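Local coordinates for protein Amuc_1100 (Akkermansia muciniphila, PDB 6KNY) that is of unknown function but belongs to a mucin-associated gut bacterium and is probably held in a membrane by a transmembrane helix absent from this construct, at residues Ala61-Val66 with Leu120-Lys125; Phe142-Arg147 with Phe266-Leu271; Lys89-Leu94 with Lys133-Gly138; Ser100-Gln105 with Lys125-Leu130. All coordinates share one frame; numbering follows the deposited sequence. Where two conformers were deposited one is given.

Contact 1 (Ala61-Val66 with Leu120-Lys125); sequences ASSALV and LGFELK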
loop_
_atom_site.group_PDB
_atom_site.type_symbol
_atom_site.label_atom_id
_atom_site.label_comp_id
_atom_site.label_asym_id
_atom_site.label_seq_id
_atom_site.Cartn_x
_atom_site.Cartn_y
_atom_site.Cartn_z
ATOM N N ALA A 61 14.494 3.492 7.647
ATOM C CA ALA A 61 15.219 2.260 7.318
ATOM C C ALA A 61 14.547 1.494 6.188
ATOM O O ALA A 61 15.225 0.949 5.304
ATOM C CB ALA A 61 15.354 1.367 8.553
ATOM N N SER A 62 13.218 1.446 6.192
ATOM C CA SER A 62 12.509 0.678 5.178
ATOM C C SER A 62 12.603 1.285 3.779
ATOM O O SER A 62 12.271 0.591 2.811
ATOM C CB SER A 62 11.040 0.514 5.596
ATOM O OG SER A 62 10.307 1.721 5.419
ATOM N N SER A 63 13.068 2.537 3.634
ATOM C CA SER A 63 13.234 3.131 2.302
ATOM C C SER A 63 14.508 2.708 1.577
ATOM O O SER A 63 14.642 3.024 0.379
ATOM C CB SER A 63 13.203 4.679 2.356
ATOM O OG SER A 63 11.896 5.161 2.669
ATOM N N ALA A 64 15.449 2.024 2.239
ATOM C CA ALA A 64 16.629 1.547 1.512
ATOM C C ALA A 64 16.195 0.612 0.392
ATOM O O ALA A 64 15.557 -0.415 0.642
ATOM C CB ALA A 64 17.601 0.838 2.454
ATOM N N LEU A 65 16.542 0.972 -0.841
ATOM C CA LEU A 65 16.244 0.158 -2.013
ATOM C C LEU A 65 17.346 -0.878 -2.220
ATOM O O LEU A 65 18.543 -0.534 -2.196
ATOM C CB LEU A 65 16.112 1.046 -3.250
ATOM C CG LEU A 65 15.021 2.143 -3.160
ATOM C CD1 LEU A 65 14.891 2.957 -4.437
ATOM C CD2 LEU A 65 13.668 1.572 -2.770
ATOM N N VAL A 66 16.944 -2.131 -2.433
ATOM C CA VAL A 66 17.892 -3.246 -2.476
ATOM C C VAL A 66 17.788 -3.924 -3.837
ATOM O O VAL A 66 16.778 -3.763 -4.539
ATOM C CB VAL A 66 17.643 -4.239 -1.324
ATOM C CG1 VAL A 66 17.831 -3.552 0.008
ATOM C CG2 VAL A 66 16.260 -4.852 -1.423
ATOM N N LEU A 120 9.769 -0.552 -7.218
ATOM C CA LEU A 120 8.495 -1.260 -7.096
ATOM C C LEU A 120 8.464 -2.223 -5.911
ATOM O O LEU A 120 7.391 -2.453 -5.323
ATOM C CB LEU A 120 8.206 -2.027 -8.380
ATOM C CG LEU A 120 7.956 -1.132 -9.592
ATOM C CD1 LEU A 120 7.891 -1.958 -10.868
ATOM C CD2 LEU A 120 6.666 -0.341 -9.399
ATOM N N GLY A 121 9.604 -2.840 -5.571
ATOM C CA GLY A 121 9.609 -3.772 -4.448
ATOM C C GLY A 121 9.397 -3.072 -3.122
ATOM O O GLY A 121 8.739 -3.599 -2.230
ATOM N N PHE A 122 9.958 -1.871 -2.977
ATOM C CA PHE A 122 9.656 -1.053 -1.809
ATOM C C PHE A 122 8.166 -0.744 -1.758
ATOM O O PHE A 122 7.522 -0.929 -0.726
ATOM C CB PHE A 122 10.458 0.252 -1.844
ATOM C CG PHE A 122 9.944 1.299 -0.891
ATOM C CD1 PHE A 122 10.279 1.249 0.459
ATOM C CD2 PHE A 122 9.098 2.308 -1.329
ATOM C CE1 PHE A 122 9.787 2.203 1.349
ATOM C CE2 PHE A 122 8.617 3.261 -0.447
ATOM C CZ PHE A 122 8.959 3.215 0.881
ATOM N N GLU A 123 7.603 -0.291 -2.881
ATOM C CA GLU A 123 6.188 0.085 -2.909
ATOM C C GLU A 123 5.292 -1.117 -2.661
ATOM O O GLU A 123 4.309 -1.034 -1.915
ATOM C CB GLU A 123 5.839 0.749 -4.242
ATOM C CG GLU A 123 4.492 1.425 -4.192
ATOM C CD GLU A 123 4.156 2.186 -5.451
ATOM O OE1 GLU A 123 4.663 1.819 -6.534
ATOM O OE2 GLU A 123 3.356 3.139 -5.353
ATOM N N LEU A 124 5.625 -2.255 -3.272
ATOM C CA LEU A 124 4.858 -3.474 -3.044
ATOM C C LEU A 124 4.926 -3.917 -1.585
ATOM O O LEU A 124 3.912 -4.320 -1.007
ATOM C CB LEU A 124 5.372 -4.572 -3.976
ATOM C CG LEU A 124 4.863 -6.003 -3.741
ATOM C CD1 LEU A 124 3.329 -6.061 -3.678
ATOM C CD2 LEU A 124 5.422 -6.965 -4.806
ATOM N N LYS A 125 6.113 -3.860 -0.970
ATOM C CA LYS A 125 6.208 -4.293 0.427
ATOM C C LYS A 125 5.400 -3.384 1.342
ATOM O O LYS A 125 4.742 -3.865 2.274
ATOM C CB LYS A 125 7.673 -4.348 0.892
ATOM C CG LYS A 125 8.425 -5.565 0.349
ATOM C CD LYS A 125 8.723 -6.662 1.414
ATOM C CE LYS A 125 9.706 -7.760 0.952
ATOM N NZ LYS A 125 9.230 -9.178 1.111
#
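The ring of Phe-122 reaches from helix 117-134 into the loop 61-66, and its CD1-CE1 edge meets the backbone carbonyl of Ser-62, which lies near the ring plane with O 3.2 Å from CD1. Ser-63 comes to the same ring obliquely, its CA 3.7 Å from Phe-122 CE1, while its hydroxyl OG stands 3.9 Å from that carbon. Leu-65 closes the base of the side chain: its CD2 sits 3.6 Å from Phe-122 CB and reaches the ring only at CG, coming to it obliquely. Phe-122 extends with CG anti to its backbone N (chi1 165°), which carries the ring outward from the helix axis into this bend of the loop. The edge-to-face partner of the ring is His-275, on strand 265-276, and Leu-273 of that strand packs on it too. Both serine hydroxyls are engaged outside the contact. An alanine at Phe-122 keeps CB but no ring, and is likely to leave a gap between loop and helix where the Ser-62 carbonyl, Ser-63 and His-275 now meet the ring. Across the two segments the contact is thus one of van der Waals packing, with a carbonyl oxygen set against the weakly positive rim of an aromatic ring, while the serine hydroxyls bond elsewhere, Ser-63 OG to the backbone N of Phe-276 at the end of strand 265-276 and Ser-62 OG to the carbonyl of Asp-198.

Contact 2 (Phe142-Arg147 with Phe266-Leu271); sequences FIKVYR and FVQVSL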
loop_
_atom_site.group_PDB
_atom_site.type_symbol
_atom_site.label_atom_id
_atom_site.label_comp_id
_atom_site.label_asym_id
_atom_site.label_seq_id
_atom_site.Cartn_x
_atom_site.Cartn_y
_atom_site.Cartn_z
ATOM N N PHE A 142 -12.879 -5.391 0.318
ATOM C CA PHE A 142 -11.920 -4.541 -0.377
ATOM C C PHE A 142 -12.474 -4.293 -1.775
ATOM O O PHE A 142 -12.771 -5.245 -2.508
ATOM C CB PHE A 142 -10.540 -5.196 -0.470
ATOM C CG PHE A 142 -9.798 -5.265 0.835
ATOM C CD1 PHE A 142 -9.295 -4.115 1.422
ATOM C CD2 PHE A 142 -9.573 -6.489 1.460
ATOM C CE1 PHE A 142 -8.590 -4.177 2.627
ATOM C CE2 PHE A 142 -8.873 -6.559 2.658
ATOM C CZ PHE A 142 -8.380 -5.406 3.243
ATOM N N ILE A 143 -12.644 -3.029 -2.137
ATOM C CA ILE A 143 -13.276 -2.672 -3.398
ATOM C C ILE A 143 -12.237 -2.375 -4.472
ATOM O O ILE A 143 -12.400 -2.764 -5.630
ATOM C CB ILE A 143 -14.232 -1.475 -3.184
ATOM C CG1 ILE A 143 -15.361 -1.869 -2.237
ATOM C CG2 ILE A 143 -14.798 -0.971 -4.539
ATOM C CD1 ILE A 143 -16.230 -0.703 -1.781
ATOM N N LYS A 144 -11.152 -1.696 -4.105
ATOM C CA LYS A 144 -10.132 -1.394 -5.097
ATOM C C LYS A 144 -8.828 -1.035 -4.394
ATOM O O LYS A 144 -8.836 -0.453 -3.306
ATOM C CB LYS A 144 -10.612 -0.279 -6.047
ATOM C CG LYS A 144 -10.306 1.153 -5.675
ATOM C CD LYS A 144 -10.737 2.079 -6.840
ATOM C CE LYS A 144 -10.485 3.573 -6.558
ATOM N NZ LYS A 144 -11.337 4.504 -7.389
ATOM N N VAL A 145 -7.717 -1.460 -4.992
ATOM C CA VAL A 145 -6.393 -0.937 -4.679
ATOM C C VAL A 145 -5.846 -0.447 -6.008
ATOM O O VAL A 145 -5.502 -1.253 -6.881
ATOM C CB VAL A 145 -5.460 -1.976 -4.047
ATOM C CG1 VAL A 145 -4.114 -1.326 -3.717
ATOM C CG2 VAL A 145 -6.101 -2.570 -2.791
ATOM N N TYR A 146 -5.770 0.866 -6.173
ATOM C CA TYR A 146 -5.401 1.468 -7.444
ATOM C C TYR A 146 -4.108 2.249 -7.258
ATOM O O TYR A 146 -4.020 3.099 -6.364
ATOM C CB TYR A 146 -6.515 2.381 -7.951
ATOM C CG TYR A 146 -6.038 3.323 -9.022
ATOM C CD1 TYR A 146 -5.731 2.857 -10.298
ATOM C CD2 TYR A 146 -5.880 4.674 -8.757
ATOM C CE1 TYR A 146 -5.275 3.722 -11.281
ATOM C CE2 TYR A 146 -5.430 5.544 -9.734
ATOM C CZ TYR A 146 -5.133 5.060 -10.991
ATOM O OH TYR A 146 -4.695 5.917 -11.957
ATOM N N ARG A 147 -3.118 1.955 -8.097
ATOM C CA ARG A 147 -1.766 2.482 -7.934
ATOM C C ARG A 147 -1.273 3.040 -9.261
ATOM O O ARG A 147 -0.906 2.266 -10.161
ATOM C CB ARG A 147 -0.833 1.390 -7.420
ATOM C CG ARG A 147 0.648 1.774 -7.332
ATOM C CD ARG A 147 1.541 0.517 -7.504
ATOM N NE ARG A 147 1.614 0.110 -8.911
ATOM C CZ ARG A 147 2.571 0.484 -9.755
ATOM N NH1 ARG A 147 3.593 1.225 -9.327
ATOM N NH2 ARG A 147 2.521 0.094 -11.021
ATOM N N PHE A 266 -18.788 3.295 3.330
ATOM C CA PHE A 266 -17.854 3.168 2.219
ATOM C C PHE A 266 -16.767 4.226 2.350
ATOM O O PHE A 266 -17.073 5.401 2.594
ATOM C CB PHE A 266 -18.603 3.300 0.897
ATOM C CG PHE A 266 -17.727 3.598 -0.296
ATOM C CD1 PHE A 266 -17.421 4.912 -0.653
ATOM C CD2 PHE A 266 -17.237 2.564 -1.084
ATOM C CE1 PHE A 266 -16.628 5.185 -1.762
ATOM C CE2 PHE A 266 -16.448 2.825 -2.199
ATOM C CZ PHE A 266 -16.143 4.134 -2.541
ATOM N N VAL A 267 -15.530 3.800 2.209
ATOM C CA VAL A 267 -14.373 4.657 2.290
ATOM C C VAL A 267 -13.502 4.564 1.071
ATOM O O VAL A 267 -13.234 3.523 0.588
ATOM C CB VAL A 267 -13.475 4.315 3.477
ATOM C CG1 VAL A 267 -12.278 5.237 3.548
ATOM C CG2 VAL A 267 -14.235 4.380 4.761
ATOM N N GLN A 268 -13.053 5.706 0.620
ATOM C CA GLN A 268 -12.123 5.813 -0.452
ATOM C C GLN A 268 -11.110 6.846 -0.043
ATOM O O GLN A 268 -11.437 7.981 0.206
ATOM C CB GLN A 268 -12.764 6.153 -1.761
ATOM C CG GLN A 268 -11.792 5.901 -2.877
ATOM C CD GLN A 268 -12.405 5.965 -4.247
ATOM O OE1 GLN A 268 -12.882 4.966 -4.783
ATOM N NE2 GLN A 268 -12.388 7.145 -4.829
ATOM N N VAL A 269 -9.875 6.408 0.058
ATOM C CA VAL A 269 -8.785 7.260 0.472
ATOM C C VAL A 269 -7.637 7.318 -0.525
ATOM O O VAL A 269 -7.285 6.328 -1.105
ATOM C CB VAL A 269 -8.274 6.870 1.872
ATOM C CG1 VAL A 269 -7.760 5.462 1.894
ATOM C CG2 VAL A 269 -7.182 7.798 2.312
ATOM N N SER A 270 -7.149 8.542 -0.697
ATOM C CA SER A 270 -6.010 8.823 -1.560
ATOM C C SER A 270 -4.792 9.000 -0.668
ATOM O O SER A 270 -4.800 9.846 0.234
ATOM C CB SER A 270 -6.275 10.081 -2.386
ATOM O OG SER A 270 -5.216 10.356 -3.270
ATOM N N LEU A 271 -3.749 8.208 -0.915
ATOM C CA LEU A 271 -2.574 8.214 -0.066
ATOM C C LEU A 271 -1.338 8.570 -0.875
ATOM O O LEU A 271 -1.277 8.342 -2.090
ATOM C CB LEU A 271 -2.395 6.849 0.591
ATOM C CG LEU A 271 -3.594 6.398 1.442
ATOM C CD1 LEU A 271 -3.528 4.900 1.683
ATOM C CD2 LEU A 271 -3.637 7.144 2.768
#
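Lys-144 NZ donates a hydrogen bond to Gln-268 OE1 at 3.1 Å, joining strands 141-146 and 265-276 of the mixed sheet across strand 170-181, which runs between them. The two backbones are therefore not paired with each other, and their closest CA atoms, of Lys-144 and Gln-268, are 8.8 Å apart. The ammonium approaches from above the amide, 56° out of the carbonyl plane and at a C=O...N angle of 107°, so it meets the side of the oxygen rather than a lone pair. Both chains are extended beyond CG and cross obliquely above the intervening strand, where each touches Ala-178. Ile-143 and Lys-144 both face that alanine, a classic beta bulge, and the bulge turns two consecutive side chains toward strand 265-276. Lys-144 NZ also forms a long, weak ion pair with Glu-176. A methionine in place of Lys-144 would probably leave Gln-268 OE1 without its donor and Glu-176 without this distant charge. Beside the polar pair lies an apolar one, Ile-143 with Phe-266, whose side chains cross at about a right angle. A chi1 of 163° sets the Phe-266 ring beside its own carbonyl carbon and turns it toward the bulge. Ile-143 CD1 arrives in the plane of that ring, at its edge, 3.5 Å from CD2 and 3.6 Å from CE2 of Phe-266.

Contact 3 (Lys89-Leu94 with Lys133-Gly138); sequences KKKNIL and KLAECG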
loop_
_atom_site.group_PDB
_atom_site.type_symbol
_atom_site.label_atom_id
_atom_site.label_comp_id
_atom_site.label_asym_id
_atom_site.label_seq_id
_atom_site.Cartn_x
_atom_site.Cartn_y
_atom_site.Cartn_z
ATOM N N LYS A 89 -10.352 -15.025 2.619
ATOM C CA LYS A 89 -11.251 -16.172 2.706
ATOM C C LYS A 89 -11.441 -16.573 4.166
ATOM O O LYS A 89 -12.569 -16.726 4.641
ATOM C CB LYS A 89 -10.708 -17.336 1.864
ATOM N N LYS A 90 -10.343 -16.673 4.914
ATOM C CA LYS A 90 -10.439 -17.071 6.317
ATOM C C LYS A 90 -11.183 -16.029 7.143
ATOM O O LYS A 90 -11.933 -16.375 8.062
ATOM C CB LYS A 90 -9.047 -17.309 6.897
ATOM C CG LYS A 90 -8.252 -18.395 6.195
ATOM C CD LYS A 90 -6.998 -18.735 6.990
ATOM C CE LYS A 90 -5.929 -19.363 6.111
ATOM N NZ LYS A 90 -4.574 -19.321 6.745
ATOM N N LYS A 91 -10.997 -14.749 6.828
ATOM C CA LYS A 91 -11.608 -13.674 7.601
ATOM C C LYS A 91 -12.993 -13.283 7.091
ATOM O O LYS A 91 -13.596 -12.356 7.641
ATOM C CB LYS A 91 -10.692 -12.447 7.597
ATOM C CG LYS A 91 -9.564 -12.480 8.628
ATOM C CD LYS A 91 -8.399 -11.620 8.181
ATOM C CE LYS A 91 -7.090 -12.054 8.836
ATOM N NZ LYS A 91 -6.754 -11.202 10.014
ATOM N N ASN A 92 -13.503 -13.964 6.056
ATOM C CA ASN A 92 -14.814 -13.680 5.463
ATOM C C ASN A 92 -14.886 -12.266 4.895
ATOM O O ASN A 92 -15.905 -11.582 5.008
ATOM C CB ASN A 92 -15.960 -13.924 6.452
ATOM C CG ASN A 92 -16.271 -15.411 6.629
ATOM O OD1 ASN A 92 -16.189 -15.955 7.736
ATOM N ND2 ASN A 92 -16.601 -16.077 5.524
ATOM N N ILE A 93 -13.801 -11.829 4.266
ATOM C CA ILE A 93 -13.738 -10.535 3.599
ATOM C C ILE A 93 -13.775 -10.779 2.101
ATOM O O ILE A 93 -12.946 -11.533 1.573
ATOM C CB ILE A 93 -12.466 -9.762 3.990
ATOM C CG1 ILE A 93 -12.404 -9.567 5.502
ATOM C CG2 ILE A 93 -12.398 -8.424 3.257
ATOM C CD1 ILE A 93 -10.989 -9.377 6.015
ATOM N N LEU A 94 -14.733 -10.153 1.418
ATOM C CA LEU A 94 -14.729 -10.189 -0.035
ATOM C C LEU A 94 -13.602 -9.313 -0.562
ATOM O O LEU A 94 -13.294 -8.265 0.014
ATOM C CB LEU A 94 -16.063 -9.695 -0.593
ATOM C CG LEU A 94 -17.315 -10.451 -0.159
ATOM C CD1 LEU A 94 -18.572 -9.615 -0.440
ATOM C CD2 LEU A 94 -17.387 -11.817 -0.842
ATOM N N LYS A 133 -2.685 -5.133 7.363
ATOM C CA LYS A 133 -3.238 -4.537 8.579
ATOM C C LYS A 133 -4.724 -4.197 8.415
ATOM O O LYS A 133 -5.516 -4.384 9.347
ATOM C CB LYS A 133 -2.433 -3.293 8.978
ATOM N N LEU A 134 -5.136 -3.732 7.230
ATOM C CA LEU A 134 -6.555 -3.423 7.013
ATOM C C LEU A 134 -7.419 -4.681 7.084
ATOM O O LEU A 134 -8.567 -4.635 7.551
ATOM C CB LEU A 134 -6.763 -2.739 5.661
ATOM C CG LEU A 134 -6.157 -1.349 5.416
ATOM C CD1 LEU A 134 -6.333 -0.954 3.957
ATOM C CD2 LEU A 134 -6.768 -0.296 6.331
ATOM N N ALA A 135 -6.883 -5.811 6.621
ATOM C CA ALA A 135 -7.624 -7.068 6.635
ATOM C C ALA A 135 -7.913 -7.542 8.050
ATOM O O ALA A 135 -8.764 -8.420 8.242
ATOM C CB ALA A 135 -6.841 -8.142 5.872
ATOM N N GLU A 136 -7.241 -6.961 9.042
ATOM C CA GLU A 136 -7.410 -7.302 10.447
ATOM C C GLU A 136 -8.420 -6.413 11.149
ATOM O O GLU A 136 -8.599 -6.544 12.363
ATOM C CB GLU A 136 -6.056 -7.206 11.168
ATOM C CG GLU A 136 -5.002 -8.181 10.652
ATOM C CD GLU A 136 -3.593 -7.858 11.148
ATOM O OE1 GLU A 136 -3.431 -6.894 11.930
ATOM O OE2 GLU A 136 -2.643 -8.571 10.753
ATOM N N CYS A 137 -9.089 -5.517 10.427
ATOM C CA CYS A 137 -9.957 -4.533 11.056
ATOM C C CYS A 137 -11.432 -4.904 11.036
ATOM O O CYS A 137 -12.244 -4.144 11.567
ATOM C CB CYS A 137 -9.758 -3.164 10.395
ATOM S SG CYS A 137 -8.110 -2.493 10.723
ATOM N N GLY A 138 -11.805 -6.049 10.467
ATOM C CA GLY A 138 -13.206 -6.436 10.457
ATOM C C GLY A 138 -14.010 -5.849 9.321
ATOM O O GLY A 138 -15.241 -5.739 9.427
#
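Lys-91, near the end of helix 70-91, lays its aliphatic chain across the backbone carbonyl of Ala-135, with CD 3.2 Å from Ala-135 O. The chain then bends at its last torsion (chi4 -98°), which brings NZ beside Glu-136, 3.6 Å from CG. The charged ends do not meet: Lys-91 NZ and Glu-136 OE2 are 4.9 Å apart, so the opposite charges probably attract only at a distance, where both residues are exposed. Asn-92 follows with positive phi (61°) and turns the chain out of the helix in a Schellman motif, which directs the next residue inward. Ile-93 accordingly points at the other segment, and its CD1 reaches the same Ala-135 carbonyl, 3.3 Å from O, and comes within 4.3 Å of Ala-135 CB. One carbonyl oxygen thus has carbon atoms of two side chains against it, the methylene of the lysine and the methyl of the isoleucine. On the inner side Phe-142, from strand 141-146, packs on both Ile-93 and Ala-135 and continues the buried layer. Leu-94 then enters the short edge strand 94-95, which runs parallel to strand 141-146 and exchanges backbone bonds with Ser-140 and Phe-142. Opposite, Leu-134 to Cys-137 form a type I beta turn, bonded from Cys-137 N to Leu-134 O at 3.1 Å, and Gly-138 follows with positive phi (85°). The arrangement is that of two helix-to-strand connections packed side by side at one end of an alpha/beta fold, each leading from its helix into one of two neighbouring parallel strands.

Contact 4 (Ser100-Gln105 with Lys125-Leu130); sequences SWLGFQ and KAINSL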
loop_
_atom_site.group_PDB
_atom_site.type_symbol
_atom_site.label_atom_id
_atom_site.label_comp_id
_atom_site.label_asym_id
_atom_site.label_seq_id
_atom_site.Cartn_x
_atom_site.Cartn_y
_atom_site.Cartn_z
ATOM N N SER A 100 -6.926 -7.612 -5.350
ATOM C CA SER A 100 -6.005 -8.636 -4.864
ATOM C C SER A 100 -4.630 -8.476 -5.479
ATOM O O SER A 100 -3.666 -9.009 -4.936
ATOM C CB SER A 100 -6.534 -10.045 -5.156
ATOM O OG SER A 100 -6.593 -10.285 -6.558
ATOM N N TRP A 101 -4.512 -7.716 -6.564
ATOM C CA TRP A 101 -3.218 -7.482 -7.185
ATOM C C TRP A 101 -2.455 -6.320 -6.563
ATOM O O TRP A 101 -1.368 -5.988 -7.047
ATOM C CB TRP A 101 -3.389 -7.242 -8.679
ATOM C CG TRP A 101 -3.588 -8.508 -9.431
ATOM C CD1 TRP A 101 -4.771 -9.003 -9.922
ATOM C CD2 TRP A 101 -2.577 -9.466 -9.780
ATOM N NE1 TRP A 101 -4.552 -10.202 -10.555
ATOM C CE2 TRP A 101 -3.219 -10.513 -10.481
ATOM C CE3 TRP A 101 -1.196 -9.542 -9.562
ATOM C CZ2 TRP A 101 -2.524 -11.623 -10.967
ATOM C CZ3 TRP A 101 -0.505 -10.647 -10.048
ATOM C CH2 TRP A 101 -1.170 -11.676 -10.736
ATOM N N LEU A 102 -3.012 -5.674 -5.533
ATOM C CA LEU A 102 -2.302 -4.696 -4.705
ATOM C C LEU A 102 -1.838 -3.467 -5.490
ATOM O O LEU A 102 -0.864 -2.815 -5.096
ATOM C CB LEU A 102 -1.105 -5.351 -4.003
ATOM C CG LEU A 102 -1.506 -6.417 -2.983
ATOM C CD1 LEU A 102 -0.285 -7.233 -2.554
ATOM C CD2 LEU A 102 -2.211 -5.793 -1.778
ATOM N N GLY A 103 -2.507 -3.148 -6.599
ATOM C CA GLY A 103 -2.124 -2.058 -7.477
ATOM C C GLY A 103 -1.161 -2.425 -8.586
ATOM O O GLY A 103 -0.768 -1.545 -9.370
ATOM N N PHE A 104 -0.764 -3.691 -8.692
ATOM C CA PHE A 104 0.281 -4.077 -9.632
ATOM C C PHE A 104 -0.215 -5.090 -10.665
ATOM O O PHE A 104 0.570 -5.911 -11.157
ATOM C CB PHE A 104 1.486 -4.646 -8.880
ATOM C CG PHE A 104 2.110 -3.699 -7.870
ATOM C CD1 PHE A 104 3.148 -2.839 -8.242
ATOM C CD2 PHE A 104 1.696 -3.701 -6.542
ATOM C CE1 PHE A 104 3.754 -2.005 -7.296
ATOM C CE2 PHE A 104 2.296 -2.860 -5.594
ATOM C CZ PHE A 104 3.311 -2.011 -5.972
ATOM N N GLN A 105 -1.506 -5.045 -11.030
ATOM C CA GLN A 105 -2.004 -5.999 -12.017
ATOM C C GLN A 105 -1.336 -5.793 -13.368
ATOM O O GLN A 105 -1.242 -6.730 -14.168
ATOM C CB GLN A 105 -3.529 -5.905 -12.171
ATOM C CG GLN A 105 -4.107 -7.059 -13.025
ATOM C CD GLN A 105 -5.630 -7.118 -13.024
ATOM O OE1 GLN A 105 -6.301 -6.099 -12.862
ATOM N NE2 GLN A 105 -6.180 -8.322 -13.202
ATOM N N LYS A 125 6.113 -3.860 -0.970
ATOM C CA LYS A 125 6.208 -4.293 0.427
ATOM C C LYS A 125 5.400 -3.384 1.342
ATOM O O LYS A 125 4.742 -3.865 2.274
ATOM C CB LYS A 125 7.673 -4.348 0.892
ATOM C CG LYS A 125 8.425 -5.565 0.349
ATOM C CD LYS A 125 8.723 -6.662 1.414
ATOM C CE LYS A 125 9.706 -7.760 0.952
ATOM N NZ LYS A 125 9.230 -9.178 1.111
ATOM N N ALA A 126 5.411 -2.069 1.081
ATOM C CA ALA A 126 4.646 -1.137 1.909
ATOM C C ALA A 126 3.139 -1.337 1.733
ATOM O O ALA A 126 2.384 -1.371 2.720
ATOM C CB ALA A 126 5.039 0.306 1.572
ATOM N N ILE A 127 2.683 -1.456 0.484
ATOM C CA ILE A 127 1.255 -1.651 0.228
ATOM C C ILE A 127 0.800 -2.995 0.788
ATOM O O ILE A 127 -0.239 -3.091 1.459
ATOM C CB ILE A 127 0.948 -1.527 -1.282
ATOM C CG1 ILE A 127 1.220 -0.102 -1.774
ATOM C CG2 ILE A 127 -0.529 -1.949 -1.574
ATOM C CD1 ILE A 127 1.099 0.089 -3.309
ATOM N N ASN A 128 1.595 -4.045 0.556
ATOM C CA ASN A 128 1.290 -5.354 1.135
ATOM C C ASN A 128 1.103 -5.276 2.642
ATOM O O ASN A 128 0.179 -5.879 3.195
ATOM C CB ASN A 128 2.386 -6.375 0.827
ATOM C CG ASN A 128 2.043 -7.752 1.389
ATOM O OD1 ASN A 128 1.065 -8.374 0.972
ATOM N ND2 ASN A 128 2.792 -8.185 2.384
ATOM N N SER A 129 1.994 -4.560 3.325
ATOM C CA SER A 129 1.894 -4.452 4.777
ATOM C C SER A 129 0.642 -3.683 5.183
ATOM O O SER A 129 -0.065 -4.074 6.122
ATOM C CB SER A 129 3.145 -3.781 5.339
ATOM O OG SER A 129 2.988 -3.534 6.721
ATOM N N LEU A 130 0.358 -2.577 4.485
ATOM C CA LEU A 130 -0.840 -1.773 4.766
ATOM C C LEU A 130 -2.121 -2.582 4.590
ATOM O O LEU A 130 -2.970 -2.629 5.484
ATOM C CB LEU A 130 -0.881 -0.550 3.838
ATOM C CG LEU A 130 -2.145 0.324 3.946
ATOM C CD1 LEU A 130 -2.420 0.730 5.394
ATOM C CD2 LEU A 130 -2.026 1.556 3.054
#
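Ile-127 packs against both the backbone and the ring of the turn 101-104, and this is the tight, buried part of the contact. Its CG2 lies 3.6 Å from the carbonyl O of Leu-102, and its CD1 is 3.9 Å from Phe-104 CE2. The ring and the isoleucine come from opposite directions, and the methyl meets the ring obliquely. With CG1 anti to the carbonyl carbon (chi1 -65°), CD1 points at the turn and touches Phe-104 as well as the Leu-102 carbonyl that CG2 meets. Leu-102 CD2 adds a slacker apolar touch, 4.2 Å from Ile-127 CG2. The turn that presents these groups is a type I' beta turn from Trp-101 to Phe-104, closed by a bond from Phe-104 N to Trp-101 O at 2.9 Å. Leu-102 and Gly-103 both take positive phi in it, 63° and 90°, and the turn follows helix 97-100 and packs against helix 117-134. Phe-73 of helix 70-91 stacks edge-to-face with Phe-104, so the ring is gripped by two helices, while Arg-147 NE binds the carbonyl of Gly-103. Toward the partly exposed side the packing thins to one polar-apolar touch, Leu-102 CD1 at 3.9 Å from Asn-128 OD1, where the leucine methyl slants past the amide. Phe-80 of helix 70-91 also touches the Asn-128 side chain there.

Overall arrangement
Helix 117-134 runs through contacts 1, 4 and 3 in that order. The centres of contacts 1 and 4 are about 12 Å apart, those of contacts 4 and 3 about 15 Å, and those of contacts 1 and 3 about 25 Å. Contact 2 lies in the mixed sheet, its centre about 12 Å from that of contact 4, and comes last along the chain, after the others have closed. Contacts 1 and 3 sit on opposite sides of the chain's centre, contact 4 near it. Arg-147, just past strand 141-146, ties contact 2 to contact 1 through Glu-123 and to contact 4 through Gly-103; Phe-142 links contacts 2 and 3. Together they join loops, helix and sheet into one compact domain.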